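Local atomic coordinates of DUF3194 domain-containing protein (Thermococcus onnurineus, PDB entry 3UEB), a protein that is of unknown function, an archaeal member of the UPF0440 (DUF3194) family with an alpha and beta fold that is found as a pair of subunits. Residues Lys8-Ile13 against Glu65-Leu70; Ile24-Leu29 against Arg97-Ile102; Gln31-Asp36 against Val88-Glu93. All coordinates share one frame; numbering follows the deposited sequence.

Contact 1: residues Lys8-Ile13 against Glu65-Leu70; sequences KRVIHI and EIEVYL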
loop_
_atom_site.group_PDB
_atom_site.type_symbol
_atom_site.label_atom_id
_atom_site.label_comp_id
_atom_site.label_asym_id
_atom_site.label_seq_id
_atom_site.Cartn_x
_atom_site.Cartn_y
_atom_site.Cartn_z
ATOM N N LYS A 8 -7.976 8.009 11.803
ATOM C CA LYS A 8 -6.590 7.626 11.609
ATOM C C LYS A 8 -6.312 6.429 12.505
ATOM O O LYS A 8 -6.867 6.319 13.603
ATOM C CB LYS A 8 -5.680 8.792 11.982
ATOM C CG LYS A 8 -4.670 9.156 10.910
ATOM C CD LYS A 8 -3.351 8.413 11.079
ATOM C CE LYS A 8 -2.598 8.911 12.308
ATOM N NZ LYS A 8 -1.213 8.358 12.385
ATOM N N ARG A 9 -5.453 5.532 12.036
ATOM C CA ARG A 9 -5.117 4.347 12.803
ATOM C C ARG A 9 -3.729 3.841 12.430
ATOM O O ARG A 9 -3.403 3.720 11.247
ATOM C CB ARG A 9 -6.157 3.258 12.534
ATOM C CG ARG A 9 -6.010 2.031 13.397
ATOM C CD ARG A 9 -6.134 2.382 14.869
ATOM N NE ARG A 9 -6.326 1.188 15.685
ATOM C CZ ARG A 9 -7.437 0.458 15.688
ATOM N NH1 ARG A 9 -7.522 -0.618 16.461
ATOM N NH2 ARG A 9 -8.468 0.812 14.927
ATOM N N VAL A 10 -2.914 3.559 13.443
ATOM C CA VAL A 10 -1.564 3.049 13.220
ATOM C C VAL A 10 -1.373 1.759 13.996
ATOM O O VAL A 10 -1.547 1.733 15.214
ATOM C CB VAL A 10 -0.491 4.046 13.691
ATOM C CG1 VAL A 10 0.886 3.399 13.615
ATOM C CG2 VAL A 10 -0.535 5.294 12.837
ATOM N N ILE A 11 -1.014 0.688 13.296
ATOM C CA ILE A 11 -0.804 -0.587 13.961
ATOM C C ILE A 11 0.607 -1.118 13.725
ATOM O O ILE A 11 1.154 -1.021 12.623
ATOM C CB ILE A 11 -1.847 -1.636 13.503
ATOM C CG1 ILE A 11 -1.635 -2.000 12.036
ATOM C CG2 ILE A 11 -3.259 -1.076 13.690
ATOM C CD1 ILE A 11 -2.638 -3.013 11.507
ATOM N N HIS A 12 1.196 -1.659 14.786
ATOM C CA HIS A 12 2.540 -2.215 14.742
ATOM C C HIS A 12 2.455 -3.726 14.837
ATOM O O HIS A 12 1.776 -4.266 15.709
ATOM C CB HIS A 12 3.374 -1.652 15.896
ATOM C CG HIS A 12 3.729 -0.206 15.733
ATOM N ND1 HIS A 12 4.431 0.501 16.685
ATOM C CD2 HIS A 12 3.508 0.656 14.712
ATOM C CE1 HIS A 12 4.632 1.736 16.256
ATOM N NE2 HIS A 12 4.081 1.856 15.060
ATOM N N ILE A 13 3.148 -4.412 13.937
ATOM C CA ILE A 13 3.109 -5.866 13.917
ATOM C C ILE A 13 4.486 -6.531 13.868
ATOM O O ILE A 13 5.341 -6.172 13.048
ATOM C CB ILE A 13 2.281 -6.363 12.710
ATOM C CG1 ILE A 13 0.867 -5.773 12.767
ATOM C CG2 ILE A 13 2.207 -7.882 12.717
ATOM C CD1 ILE A 13 -0.028 -6.176 11.590
ATOM N N GLU A 65 4.473 -2.080 9.853
ATOM C CA GLU A 65 3.668 -1.006 10.391
ATOM C C GLU A 65 2.644 -0.671 9.327
ATOM O O GLU A 65 2.967 -0.577 8.143
ATOM C CB GLU A 65 4.527 0.213 10.738
ATOM C CG GLU A 65 5.562 -0.076 11.829
ATOM C CD GLU A 65 6.079 1.177 12.523
ATOM O OE1 GLU A 65 6.882 1.043 13.475
ATOM O OE2 GLU A 65 5.685 2.297 12.124
ATOM N N ILE A 66 1.394 -0.535 9.747
ATOM C CA ILE A 66 0.321 -0.219 8.818
ATOM C C ILE A 66 -0.363 1.040 9.300
ATOM O O ILE A 66 -0.737 1.145 10.465
ATOM C CB ILE A 66 -0.724 -1.340 8.758
ATOM C CG1 ILE A 66 -0.106 -2.608 8.169
ATOM C CG2 ILE A 66 -1.924 -0.880 7.953
ATOM C CD1 ILE A 66 0.363 -2.462 6.733
ATOM N N GLU A 67 -0.524 1.996 8.401
ATOM C CA GLU A 67 -1.167 3.237 8.765
ATOM C C GLU A 67 -2.389 3.437 7.887
ATOM O O GLU A 67 -2.300 3.370 6.660
ATOM C CB GLU A 67 -0.185 4.392 8.603
ATOM C CG GLU A 67 -0.696 5.704 9.156
ATOM C CD GLU A 67 0.428 6.686 9.431
ATOM O OE1 GLU A 67 0.122 7.840 9.807
ATOM O OE2 GLU A 67 1.613 6.296 9.274
ATOM N N VAL A 68 -3.532 3.669 8.524
ATOM C CA VAL A 68 -4.779 3.872 7.799
ATOM C C VAL A 68 -5.333 5.272 8.031
ATOM O O VAL A 68 -5.347 5.764 9.163
ATOM C CB VAL A 68 -5.872 2.864 8.249
ATOM C CG1 VAL A 68 -7.043 2.902 7.275
ATOM C CG2 VAL A 68 -5.298 1.469 8.352
ATOM N N TYR A 69 -5.769 5.918 6.954
ATOM C CA TYR A 69 -6.376 7.234 7.048
ATOM C C TYR A 69 -7.601 7.180 6.146
ATOM O O TYR A 69 -7.510 6.791 4.983
ATOM C CB TYR A 69 -5.435 8.348 6.574
ATOM C CG TYR A 69 -6.128 9.697 6.505
ATOM C CD1 TYR A 69 -6.364 10.444 7.660
ATOM C CD2 TYR A 69 -6.617 10.191 5.296
ATOM C CE1 TYR A 69 -7.068 11.645 7.609
ATOM C CE2 TYR A 69 -7.325 11.390 5.238
ATOM C CZ TYR A 69 -7.546 12.111 6.396
ATOM O OH TYR A 69 -8.235 13.302 6.349
ATOM N N LEU A 70 -8.750 7.565 6.687
ATOM C CA LEU A 70 -9.989 7.519 5.924
ATOM C C LEU A 70 -10.810 8.760 6.171
ATOM O O LEU A 70 -10.965 9.196 7.308
ATOM C CB LEU A 70 -10.801 6.276 6.305
ATOM C CG LEU A 70 -12.179 6.111 5.653
ATOM C CD1 LEU A 70 -12.049 6.210 4.130
ATOM C CD2 LEU A 70 -12.772 4.761 6.047
#

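Contact 2: residues Ile24-Leu29 against Arg97-Ile102; sequences IEIGEL and RKLREI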
loop_
_atom_site.group_PDB
_atom_site.type_symbol
_atom_site.label_atom_id
_atom_site.label_comp_id
_atom_site.label_asym_id
_atom_site.label_seq_id
_atom_site.Cartn_x
_atom_site.Cartn_y
_atom_site.Cartn_z
ATOM N N ILE A 24 6.866 -8.855 3.233
ATOM C CA ILE A 24 6.309 -8.014 2.173
ATOM C C ILE A 24 4.928 -8.554 1.803
ATOM O O ILE A 24 3.959 -7.802 1.696
ATOM C CB ILE A 24 7.221 -8.023 0.899
ATOM C CG1 ILE A 24 8.344 -6.995 1.046
ATOM C CG2 ILE A 24 6.406 -7.726 -0.356
ATOM C CD1 ILE A 24 9.334 -7.313 2.137
ATOM N N GLU A 25 4.856 -9.866 1.612
ATOM C CA GLU A 25 3.608 -10.529 1.260
ATOM C C GLU A 25 2.517 -10.243 2.301
ATOM O O GLU A 25 1.374 -9.943 1.955
ATOM C CB GLU A 25 3.840 -12.037 1.169
ATOM C CG GLU A 25 2.679 -12.823 0.601
ATOM C CD GLU A 25 2.828 -14.312 0.856
ATOM O OE1 GLU A 25 3.956 -14.836 0.721
ATOM O OE2 GLU A 25 1.816 -14.962 1.191
ATOM N N ILE A 26 2.876 -10.350 3.578
ATOM C CA ILE A 26 1.918 -10.109 4.647
ATOM C C ILE A 26 1.553 -8.630 4.721
ATOM O O ILE A 26 0.397 -8.280 4.947
ATOM C CB ILE A 26 2.475 -10.569 6.015
ATOM C CG1 ILE A 26 2.624 -12.092 6.019
ATOM C CG2 ILE A 26 1.543 -10.115 7.144
ATOM C CD1 ILE A 26 1.316 -12.837 5.816
ATOM N N GLY A 27 2.544 -7.769 4.526
ATOM C CA GLY A 27 2.293 -6.342 4.549
ATOM C C GLY A 27 1.261 -6.019 3.484
ATOM O O GLY A 27 0.332 -5.245 3.720
ATOM N N GLU A 28 1.422 -6.621 2.308
ATOM C CA GLU A 28 0.494 -6.404 1.207
ATOM C C GLU A 28 -0.883 -6.984 1.539
ATOM O O GLU A 28 -1.909 -6.361 1.271
ATOM C CB GLU A 28 1.030 -7.050 -0.075
ATOM C CG GLU A 28 2.251 -6.364 -0.661
ATOM C CD GLU A 28 2.819 -7.102 -1.866
ATOM O OE1 GLU A 28 3.779 -6.593 -2.478
ATOM O OE2 GLU A 28 2.312 -8.192 -2.199
ATOM N N LEU A 29 -0.903 -8.179 2.120
ATOM C CA LEU A 29 -2.169 -8.818 2.478
ATOM C C LEU A 29 -2.943 -7.940 3.466
ATOM O O LEU A 29 -4.155 -7.732 3.326
ATOM C CB LEU A 29 -1.907 -10.194 3.098
ATOM C CG LEU A 29 -3.132 -11.016 3.520
ATOM C CD1 LEU A 29 -4.076 -11.200 2.327
ATOM C CD2 LEU A 29 -2.683 -12.376 4.057
ATOM N N ARG A 97 -4.612 -16.188 9.593
ATOM C CA ARG A 97 -4.894 -17.407 8.840
ATOM C C ARG A 97 -3.744 -17.711 7.895
ATOM O O ARG A 97 -3.361 -18.867 7.709
ATOM C CB ARG A 97 -6.181 -17.264 8.035
ATOM C CG ARG A 97 -7.433 -17.286 8.882
ATOM C CD ARG A 97 -8.663 -17.247 8.011
ATOM N NE ARG A 97 -9.870 -17.022 8.797
ATOM C CZ ARG A 97 -11.048 -16.708 8.269
ATOM N NH1 ARG A 97 -11.171 -16.588 6.951
ATOM N NH2 ARG A 97 -12.096 -16.501 9.059
ATOM N N LYS A 98 -3.198 -16.658 7.302
ATOM C CA LYS A 98 -2.085 -16.781 6.376
ATOM C C LYS A 98 -0.851 -17.286 7.117
ATOM O O LYS A 98 -0.114 -18.131 6.609
ATOM C CB LYS A 98 -1.776 -15.421 5.754
ATOM C CG LYS A 98 -1.592 -15.451 4.257
ATOM C CD LYS A 98 -0.510 -16.418 3.822
ATOM C CE LYS A 98 -0.496 -16.518 2.308
ATOM N NZ LYS A 98 -1.878 -16.767 1.797
ATOM N N LEU A 99 -0.621 -16.752 8.313
ATOM C CA LEU A 99 0.533 -17.159 9.110
ATOM C C LEU A 99 0.452 -18.658 9.414
ATOM O O LEU A 99 1.430 -19.382 9.246
ATOM C CB LEU A 99 0.607 -16.350 10.420
ATOM C CG LEU A 99 0.690 -14.818 10.307
ATOM C CD1 LEU A 99 0.953 -14.198 11.683
ATOM C CD2 LEU A 99 1.805 -14.430 9.355
ATOM N N ARG A 100 -0.713 -19.120 9.855
ATOM C CA ARG A 100 -0.883 -20.533 10.152
ATOM C C ARG A 100 -0.699 -21.343 8.875
ATOM O O ARG A 100 -0.101 -22.417 8.896
ATOM C CB ARG A 100 -2.267 -20.805 10.751
ATOM C CG ARG A 100 -2.311 -20.673 12.275
ATOM C CD ARG A 100 -3.520 -21.397 12.855
ATOM N NE ARG A 100 -4.780 -20.731 12.530
ATOM C CZ ARG A 100 -5.205 -19.616 13.113
ATOM N NH1 ARG A 100 -4.471 -19.038 14.058
ATOM N NH2 ARG A 100 -6.366 -19.081 12.755
ATOM N N GLU A 101 -1.205 -20.820 7.762
ATOM C CA GLU A 101 -1.078 -21.505 6.483
ATOM C C GLU A 101 0.396 -21.667 6.143
ATOM O O GLU A 101 0.851 -22.751 5.782
ATOM C CB GLU A 101 -1.761 -20.708 5.374
ATOM C CG GLU A 101 -1.710 -21.385 4.017
ATOM C CD GLU A 101 -2.072 -20.447 2.885
ATOM O OE1 GLU A 101 -3.166 -19.846 2.939
ATOM O OE2 GLU A 101 -1.263 -20.308 1.942
ATOM N N ILE A 102 1.140 -20.575 6.266
ATOM C CA ILE A 102 2.558 -20.596 5.966
ATOM C C ILE A 102 3.285 -21.571 6.889
ATOM O O ILE A 102 4.045 -22.432 6.430
ATOM C CB ILE A 102 3.162 -19.190 6.113
ATOM C CG1 ILE A 102 2.577 -18.271 5.029
ATOM C CG2 ILE A 102 4.678 -19.258 6.025
ATOM C CD1 ILE A 102 3.055 -16.836 5.105
#

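Contact 3: residues Gln31-Asp36 against Val88-Glu93; sequences QETIID and VERAYE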
loop_
_atom_site.group_PDB
_atom_site.type_symbol
_atom_site.label_atom_id
_atom_site.label_comp_id
_atom_site.label_asym_id
_atom_site.label_seq_id
_atom_site.Cartn_x
_atom_site.Cartn_y
_atom_site.Cartn_z
ATOM N N GLN A 31 -2.562 -4.523 4.203
ATOM C CA GLN A 31 -2.969 -3.264 3.595
ATOM C C GLN A 31 -4.158 -3.404 2.655
ATOM O O GLN A 31 -5.109 -2.622 2.715
ATOM C CB GLN A 31 -1.806 -2.652 2.819
ATOM C CG GLN A 31 -2.178 -1.357 2.102
ATOM C CD GLN A 31 -1.399 -1.158 0.823
ATOM O OE1 GLN A 31 -1.196 -2.101 0.062
ATOM N NE2 GLN A 31 -0.978 0.076 0.566
ATOM N N GLU A 32 -4.097 -4.403 1.785
ATOM C CA GLU A 32 -5.154 -4.632 0.813
ATOM C C GLU A 32 -6.430 -5.186 1.441
ATOM O O GLU A 32 -7.525 -4.963 0.931
ATOM C CB GLU A 32 -4.616 -5.531 -0.306
ATOM C CG GLU A 32 -3.364 -4.909 -0.938
ATOM C CD GLU A 32 -2.719 -5.762 -2.013
ATOM O OE1 GLU A 32 -3.096 -6.948 -2.143
ATOM O OE2 GLU A 32 -1.823 -5.233 -2.720
ATOM N N THR A 33 -6.298 -5.907 2.549
ATOM C CA THR A 33 -7.486 -6.411 3.227
ATOM C C THR A 33 -8.232 -5.170 3.729
ATOM O O THR A 33 -9.452 -5.089 3.655
ATOM C CB THR A 33 -7.117 -7.307 4.440
ATOM O OG1 THR A 33 -6.507 -8.521 3.970
ATOM C CG2 THR A 33 -8.361 -7.646 5.263
ATOM N N ILE A 34 -7.478 -4.198 4.227
ATOM C CA ILE A 34 -8.063 -2.967 4.743
ATOM C C ILE A 34 -8.703 -2.133 3.630
ATOM O O ILE A 34 -9.787 -1.577 3.816
ATOM C CB ILE A 34 -6.999 -2.133 5.486
ATOM C CG1 ILE A 34 -6.542 -2.898 6.735
ATOM C CG2 ILE A 34 -7.567 -0.768 5.866
ATOM C CD1 ILE A 34 -5.412 -2.239 7.509
ATOM N N ILE A 35 -8.042 -2.056 2.475
ATOM C CA ILE A 35 -8.571 -1.295 1.340
ATOM C C ILE A 35 -9.859 -1.957 0.851
ATOM O O ILE A 35 -10.873 -1.292 0.619
ATOM C CB ILE A 35 -7.564 -1.252 0.160
ATOM C CG1 ILE A 35 -6.285 -0.544 0.592
ATOM C CG2 ILE A 35 -8.178 -0.530 -1.040
ATOM C CD1 ILE A 35 -5.145 -0.694 -0.408
ATOM N N ASP A 36 -9.810 -3.272 0.685
ATOM C CA ASP A 36 -10.979 -4.009 0.237
ATOM C C ASP A 36 -12.145 -3.759 1.180
ATOM O O ASP A 36 -13.256 -3.467 0.744
ATOM C CB ASP A 36 -10.686 -5.516 0.186
ATOM C CG ASP A 36 -9.779 -5.896 -0.968
ATOM O OD1 ASP A 36 -9.513 -5.021 -1.822
ATOM O OD2 ASP A 36 -9.341 -7.067 -1.024
ATOM N N VAL A 88 -9.459 -3.169 10.283
ATOM C CA VAL A 88 -8.230 -3.625 10.930
ATOM C C VAL A 88 -8.389 -5.017 11.550
ATOM O O VAL A 88 -7.542 -5.888 11.350
ATOM C CB VAL A 88 -7.779 -2.606 12.017
ATOM C CG1 VAL A 88 -6.602 -3.160 12.849
ATOM C CG2 VAL A 88 -7.373 -1.307 11.344
ATOM N N GLU A 89 -9.463 -5.228 12.304
ATOM C CA GLU A 89 -9.692 -6.538 12.912
ATOM C C GLU A 89 -9.769 -7.605 11.815
ATOM O O GLU A 89 -9.219 -8.694 11.960
ATOM C CB GLU A 89 -10.979 -6.526 13.747
ATOM C CG GLU A 89 -10.859 -5.728 15.050
ATOM C CD GLU A 89 -9.853 -6.332 16.030
ATOM O OE1 GLU A 89 -9.012 -5.573 16.568
ATOM O OE2 GLU A 89 -9.906 -7.560 16.268
ATOM N N ARG A 90 -10.446 -7.288 10.714
ATOM C CA ARG A 90 -10.550 -8.230 9.604
ATOM C C ARG A 90 -9.150 -8.555 9.099
ATOM O O ARG A 90 -8.852 -9.703 8.783
ATOM C CB ARG A 90 -11.376 -7.637 8.456
ATOM C CG ARG A 90 -11.477 -8.547 7.235
ATOM C CD ARG A 90 -12.116 -9.881 7.603
ATOM N NE ARG A 90 -13.485 -9.711 8.082
ATOM C CZ ARG A 90 -14.529 -9.456 7.295
ATOM N NH1 ARG A 90 -14.360 -9.346 5.983
ATOM N NH2 ARG A 90 -15.742 -9.307 7.820
ATOM N N ALA A 91 -8.296 -7.533 9.027
ATOM C CA ALA A 91 -6.924 -7.710 8.568
ATOM C C ALA A 91 -6.185 -8.707 9.469
ATOM O O ALA A 91 -5.590 -9.652 8.978
ATOM C CB ALA A 91 -6.200 -6.370 8.548
ATOM N N TYR A 92 -6.231 -8.499 10.781
ATOM C CA TYR A 92 -5.578 -9.419 11.724
ATOM C C TYR A 92 -6.036 -10.862 11.485
ATOM O O TYR A 92 -5.221 -11.785 11.412
ATOM C CB TYR A 92 -5.927 -9.041 13.168
ATOM C CG TYR A 92 -5.376 -7.712 13.632
ATOM C CD1 TYR A 92 -6.082 -6.932 14.540
ATOM C CD2 TYR A 92 -4.145 -7.245 13.183
ATOM C CE1 TYR A 92 -5.581 -5.711 14.993
ATOM C CE2 TYR A 92 -3.631 -6.023 13.629
ATOM C CZ TYR A 92 -4.358 -5.264 14.533
ATOM O OH TYR A 92 -3.873 -4.052 14.961
ATOM N N GLU A 93 -7.350 -11.042 11.377
ATOM C CA GLU A 93 -7.941 -12.357 11.159
ATOM C C GLU A 93 -7.418 -13.024 9.897
ATOM O O GLU A 93 -7.121 -14.221 9.881
ATOM C CB GLU A 93 -9.463 -12.246 11.052
ATOM C CG GLU A 93 -10.159 -13.593 11.038
ATOM C CD GLU A 93 -11.571 -13.536 10.473
ATOM O OE1 GLU A 93 -12.323 -14.515 10.682
ATOM O OE2 GLU A 93 -11.927 -12.528 9.816
#

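Contact 1: residues Lys8-Ile13 against Glu65-Leu70
Lys8-Ile13 and Glu65-Leu70 run antiparallel as neighbouring strands, their short axes 4.7 Å apart at 171°. Arg9 faces Val68 and Ile11 faces Ile66 as hydrogen-bonded pairs, whereas Lys8-Tyr69, Val10-Glu67 and His12-Glu65 are non-hydrogen-bonded pairs. The bond from Val68 N to Arg9 O is 2.7 Å long, and Ile11 and Ile66 exchange a matching pair of amide bonds. Four CA-H...O contacts fill in between the amide bonds.

On the face carrying Lys8, Val10, His12, Glu65, Glu67 and Tyr69 the contacts are largely polar. Bent at chi2 and chi3, the Lys8 chain passes the edge of the Tyr69 ring with CG and carries NZ to 2.9 Å from Glu67 OE1, a salt bridge that meets the carboxylate from above its plane. Val10 CG2 packs on Glu67 CG. The Glu65 carboxylate stacks over one face of the His12 ring, the planes 23° apart and Glu65 OE1 3.3 Å from His12 NE2. On the other face Ile11 and Ile66 lie side by side; with chi1 of 67°, Ile11 CG1 stands between backbone N and carbonyl carbon and presses to 3.5 Å from Ile66 CB.

Helices 20-41 and 80-104 cover this second face. Across these two strands, then, the face of Lys8, His12, Glu65 and Glu67 is mostly polar; that of Ile11, Ile66 and Val68 is apolar and turned to the helices, with Arg9 salt-bridged to Asp85 at its margin.

Contact 2: residues Ile24-Leu29 against Arg97-Ile102
Apolar packing between Ile26 and the residues Lys98, Leu99 and Ile102 makes up one part of this helix-helix contact. Ile26 CD1 lies 3.9 Å from Leu99 CD2, the two side chains crossing at about a right angle, and is 4.4 Å from Ile102 CD1. With CG1 beside the backbone N (chi1 -67°), the isoleucine sends CD1 across to the other helix, where it also meets Lys98 CB. Leu15 and Leu18, in the loop between strand 6-14 and helix 20-41, touch both Ile26 and Leu99 and add to this patch.

The aliphatic stem of Lys98 forms a second apolar surface. Leu29 CD2 sits tightly on it, 3.3 Å from Lys98 CG and 3.6 Å from Lys98 CB. Helices 20-41 and 80-104 form the helical layer on one face of the antiparallel sheet and diverge toward this end: their local axes remain 11.5 Å apart and run at 152°, so long side chains bridge the interval.

Charge supplies the remaining kind of interaction. Glu25 OE2 comes within 3.0 Å of Lys98 CE, yet stands 4.2 Å from Lys98 NZ, beyond a salt bridge. Lys98 NZ instead forms a salt bridge with Glu101 OE1 at 3.5 Å, within its own helix. Replacing Lys98 with an alanine would probably strip Leu29 CD2 of the CG it rests on, leaving only CB beneath it, and leave Glu101 without its lysine partner. No hydrogen bond joins Ile24-Leu29 to Arg97-Ile102.

Contact 3: residues Gln31-Asp36 against Val88-Glu93
Thr33 sets its methyl group against the backbone of the opposing helix at Ala91: CG2 lies 3.6 Å from Ala91 CA and 3.8 Å from Ala91 N. The same methyl touches Arg90 CG at 3.8 Å, and so meets both the helix backbone and the base of a longer side chain. The threonine's first torsion, chi1 -68°, explains this division of labour. It places CG2 anti to the backbone N, facing the partner helix, and leaves OG1 beside the backbone N, where the hydroxyl hydrogen-bonds to Leu29 O one turn earlier. The polar atom of this buried residue is therefore satisfied within its own helix while the methyl does the packing.

Ala91 contributes its single methyl. Its CB is 3.9 Å from Ile34 CG1, and the small side chain lets the helices come close: the CA atoms of Thr33 and Ala91 are 5.5 Å apart, and the local axes approach to 8.5 Å at 138°. Farther along Ile34, CD1 makes a looser contact with Val88 CG2 at 4.4 Å. No hydrogen bond crosses between the segments.

Arg90 bends back at chi2 and chi3, and its NE makes a long salt bridge with Glu93. On another side of helix 20-41, Gln31 hydrogen-bonds to Gln31 of the second subunit. Ile34 and Val88 also touch the strands, placing this crossing in the hydrophobic core of an alpha and beta fold, where two antiparallel-running helices pack over one face of a three-stranded antiparallel sheet.

Contact 1 builds the sheet; contacts 3 and 2 join the same two helices beside it, at two places along their length. The centres of contacts 1 and 3 are about 11 Å apart. Ile34 CD1 bridges the two, 3.8 Å from both Ile66 CG2 and Val68 CG2, while Ile11 CG2 comes within 4.0 Å of Val88 CG1. Contact 2 lies about 11 Å from contact 3, between centres, and there the axis separation has widened from 8.5 to 11.5 Å; along the chain, contact 3 is nested inside the loop closed by contact 2. Centres of contacts 1 and 2 lie about 17 Å apart, yet Ile66 CD1 still touches Gly27 O at 4.1 Å. Helix 20-41 also meets the second subunit.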